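Local coordinates for protein versicolorin reductase (PDB 4NIM) that is a short-chain dehydrogenase/reductase that probably catalyses NAD(P)-dependent oxidation or reduction of a small molecule, at residues E134-F139 with G146-V151. Sequence-based numbering, arbitrary orientation.
Sequences EAIKLF and GAIVNV
Phe139, near the C-terminal end of helix 114-142, lays one face of its ring on the backbone of Gly146, just where the chain turns into the next strand of the Rossmann fold. Helix 114-142 and strand 147-153 are the alpha-beta half of a beta-alpha-beta unit; the axes of segments 134-139 and 147-151 run nearly antiparallel (166°) and approach to 10.2 Å. The tight part is at this turn. Gly146 brings its bare CA almost squarely over the ring, 3.5 Å from the centroid of Phe139 and 5° off its normal, a CH-pi contact. The opposite face is taken by Ala135 O, offset toward the rim, and this carbonyl also receives the Phe139 N hydrogen bond of 2.8 Å. At the ring edge, Ile148 CG1 comes in near the plane, 3.9 Å from Phe139 CE2. Gly146, Ala147 and Ile148 are tied by backbone hydrogen bonds to strand 190-196 on one side, and to Leu97 of strand 96-99 and the preceding Asp95 on the other.

Farther up the helix the fit is looser. The outer side of the helix carries a salt bridge between exposed Lys137 and Glu134, well away from the strand. Back at the interface, the side chains of Ile136 and Ile148 cross at about a right angle: chi1 of -69° sets Ile136 CG1 beside its backbone N, and it is this atom that comes within 4.2 Å of Ile148 CD1.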
ATOM      1  N   GLU A 134      -4.576 -13.240   2.334  1.00 17.68           N
ATOM      2  CA  GLU A 134      -4.916 -13.452   3.727  1.00 18.24           C
ATOM      3  C   GLU A 134      -6.029 -12.530   4.216  1.00 18.04           C
ATOM      4  O   GLU A 134      -6.854 -12.938   5.035  1.00 18.23           O
ATOM      5  CB  GLU A 134      -3.679 -13.314   4.637  1.00 19.23           C
ATOM      6  CG  GLU A 134      -2.654 -14.410   4.444  1.00 20.13           C
ATOM      7  CD  GLU A 134      -3.247 -15.791   4.639  1.00 21.32           C
ATOM      8  OE1 GLU A 134      -3.901 -16.043   5.652  1.00 22.39           O
ATOM      9  OE2 GLU A 134      -3.081 -16.648   3.745  1.00 23.07           O
ATOM     10  N   ALA A 135      -6.021 -11.270   3.780  1.00 16.80           N
ATOM     11  CA  ALA A 135      -7.067 -10.326   4.232  1.00 16.79           C
ATOM     12  C   ALA A 135      -8.441 -10.776   3.719  1.00 16.54           C
ATOM     13  O   ALA A 135      -9.419 -10.801   4.456  1.00 17.10           O
ATOM     14  CB  ALA A 135      -6.749  -8.920   3.754  1.00 16.40           C
ATOM     15  N   ILE A 136      -8.503 -11.226   2.473  1.00 16.29           N
ATOM     16  CA  ILE A 136      -9.773 -11.645   1.922  1.00 16.83           C
ATOM     17  C   ILE A 136     -10.291 -12.912   2.611  1.00 17.35           C
ATOM     18  O   ILE A 136     -11.491 -13.046   2.811  1.00 18.88           O
ATOM     19  CB  ILE A 136      -9.680 -11.837   0.373  1.00 16.82           C
ATOM     20  CG1 ILE A 136      -9.487 -10.471  -0.300  1.00 16.80           C
ATOM     21  CG2 ILE A 136     -10.911 -12.563  -0.182  1.00 17.02           C
ATOM     22  CD1 ILE A 136      -9.171 -10.584  -1.796  1.00 16.78           C
ATOM     23  N   LYS A 137      -9.408 -13.782   3.076  1.00 17.10           N
ATOM     24  CA  LYS A 137      -9.859 -14.941   3.821  1.00 17.40           C
ATOM     25  C   LYS A 137     -10.573 -14.471   5.138  1.00 17.88           C
ATOM     26  O   LYS A 137     -11.625 -14.983   5.483  1.00 17.99           O
ATOM     27  CB  LYS A 137      -8.692 -15.850   4.160  1.00 17.96           C
ATOM     28  CG  LYS A 137      -8.114 -16.649   2.967  1.00 18.18           C
ATOM     29  CD  LYS A 137      -6.860 -17.415   3.391  1.00 18.95           C
ATOM     30  CE  LYS A 137      -6.150 -18.086   2.200  1.00 19.78           C
ATOM     31  NZ  LYS A 137      -4.848 -18.687   2.594  1.00 20.75           N
ATOM     32  N   LEU A 138     -10.022 -13.477   5.812  1.00 17.78           N
ATOM     33  CA  LEU A 138     -10.689 -12.929   7.034  1.00 19.01           C
ATOM     34  C   LEU A 138     -11.973 -12.181   6.684  1.00 19.31           C
ATOM     35  O   LEU A 138     -12.974 -12.298   7.392  1.00 20.45           O
ATOM     36  CB  LEU A 138      -9.753 -12.006   7.797  1.00 19.15           C
ATOM     37  CG  LEU A 138      -8.510 -12.690   8.378  1.00 19.76           C
ATOM     38  CD1 LEU A 138      -7.775 -11.702   9.275  1.00 20.48           C
ATOM     39  CD2 LEU A 138      -8.860 -13.967   9.105  1.00 20.31           C
ATOM     40  N   PHE A 139     -11.948 -11.385   5.613  1.00 20.10           N
ATOM     41  CA  PHE A 139     -13.152 -10.655   5.232  1.00 20.31           C
ATOM     42  C   PHE A 139     -14.298 -11.645   5.002  1.00 20.76           C
ATOM     43  O   PHE A 139     -15.400 -11.453   5.528  1.00 21.25           O
ATOM     44  CB  PHE A 139     -12.958  -9.831   3.993  1.00 19.97           C
ATOM     45  CG  PHE A 139     -11.953  -8.696   4.126  1.00 19.74           C
ATOM     46  CD1 PHE A 139     -11.711  -8.044   5.339  1.00 20.11           C
ATOM     47  CD2 PHE A 139     -11.313  -8.229   2.977  1.00 19.62           C
ATOM     48  CE1 PHE A 139     -10.808  -6.987   5.401  1.00 20.21           C
ATOM     49  CE2 PHE A 139     -10.408  -7.190   3.028  1.00 19.38           C
ATOM     50  CZ  PHE A 139     -10.167  -6.564   4.251  1.00 20.05           C
ATOM     51  N   GLY A 146     -14.840  -5.617   3.348  1.00 22.37           N
ATOM     52  CA  GLY A 146     -13.479  -5.134   3.499  1.00 21.83           C
ATOM     53  C   GLY A 146     -13.090  -4.093   2.473  1.00 21.01           C
ATOM     54  O   GLY A 146     -13.739  -3.946   1.451  1.00 20.45           O
ATOM     55  N   ALA A 147     -12.042  -3.342   2.775  1.00 21.29           N
ATOM     56  CA  ALA A 147     -11.504  -2.349   1.848  1.00 20.54           C
ATOM     57  C   ALA A 147     -10.000  -2.522   1.844  1.00 19.58           C
ATOM     58  O   ALA A 147      -9.381  -2.672   2.900  1.00 19.61           O
ATOM     59  CB  ALA A 147     -11.906  -0.935   2.225  1.00 20.68           C
ATOM     60  N   ILE A 148      -9.460  -2.674   0.637  1.00 18.52           N
ATOM     61  CA  ILE A 148      -8.035  -2.760   0.377  1.00 17.83           C
ATOM     62  C   ILE A 148      -7.582  -1.545  -0.470  1.00 17.31           C
ATOM     63  O   ILE A 148      -8.261  -1.156  -1.443  1.00 16.34           O
ATOM     64  CB  ILE A 148      -7.732  -4.056  -0.373  1.00 17.92           C
ATOM     65  CG1 ILE A 148      -8.237  -5.261   0.459  1.00 18.42           C
ATOM     66  CG2 ILE A 148      -6.264  -4.169  -0.670  1.00 17.84           C
ATOM     67  CD1 ILE A 148      -8.004  -6.594  -0.200  1.00 18.13           C
ATOM     68  N   VAL A 149      -6.445  -0.967  -0.101  1.00 16.74           N
ATOM     69  CA  VAL A 149      -5.839   0.171  -0.840  1.00 17.59           C
ATOM     70  C   VAL A 149      -4.406  -0.223  -1.173  1.00 17.15           C
ATOM     71  O   VAL A 149      -3.588  -0.493  -0.293  1.00 18.17           O
ATOM     72  CB  VAL A 149      -5.862   1.494  -0.083  1.00 18.45           C
ATOM     73  CG1 VAL A 149      -5.278   2.629  -0.934  1.00 19.12           C
ATOM     74  CG2 VAL A 149      -7.274   1.856   0.371  1.00 18.93           C
ATOM     75  N   ASN A 150      -4.132  -0.372  -2.459  1.00 16.58           N
ATOM     76  CA  ASN A 150      -2.785  -0.588  -2.931  1.00 16.12           C
ATOM     77  C   ASN A 150      -2.098   0.730  -3.278  1.00 15.73           C
ATOM     78  O   ASN A 150      -2.668   1.557  -4.013  1.00 16.29           O
ATOM     79  CB  ASN A 150      -2.820  -1.496  -4.150  1.00 16.62           C
ATOM     80  CG  ASN A 150      -3.319  -2.884  -3.794  1.00 17.44           C
ATOM     81  OD1 ASN A 150      -3.050  -3.354  -2.683  1.00 17.78           O
ATOM     82  ND2 ASN A 150      -4.061  -3.520  -4.693  1.00 17.08           N
ATOM     83  N   VAL A 151      -0.901   0.947  -2.767  1.00 15.33           N
ATOM     84  CA  VAL A 151      -0.159   2.153  -3.128  1.00 15.76           C
ATOM     85  C   VAL A 151       0.785   1.768  -4.287  1.00 15.90           C
ATOM     86  O   VAL A 151       1.775   1.051  -4.100  1.00 16.01           O
ATOM     87  CB  VAL A 151       0.628   2.721  -1.980  1.00 16.62           C
ATOM     88  CG1 VAL A 151       1.400   3.991  -2.416  1.00 17.16           C
ATOM     89  CG2 VAL A 151      -0.325   3.090  -0.812  1.00 17.53           C
TER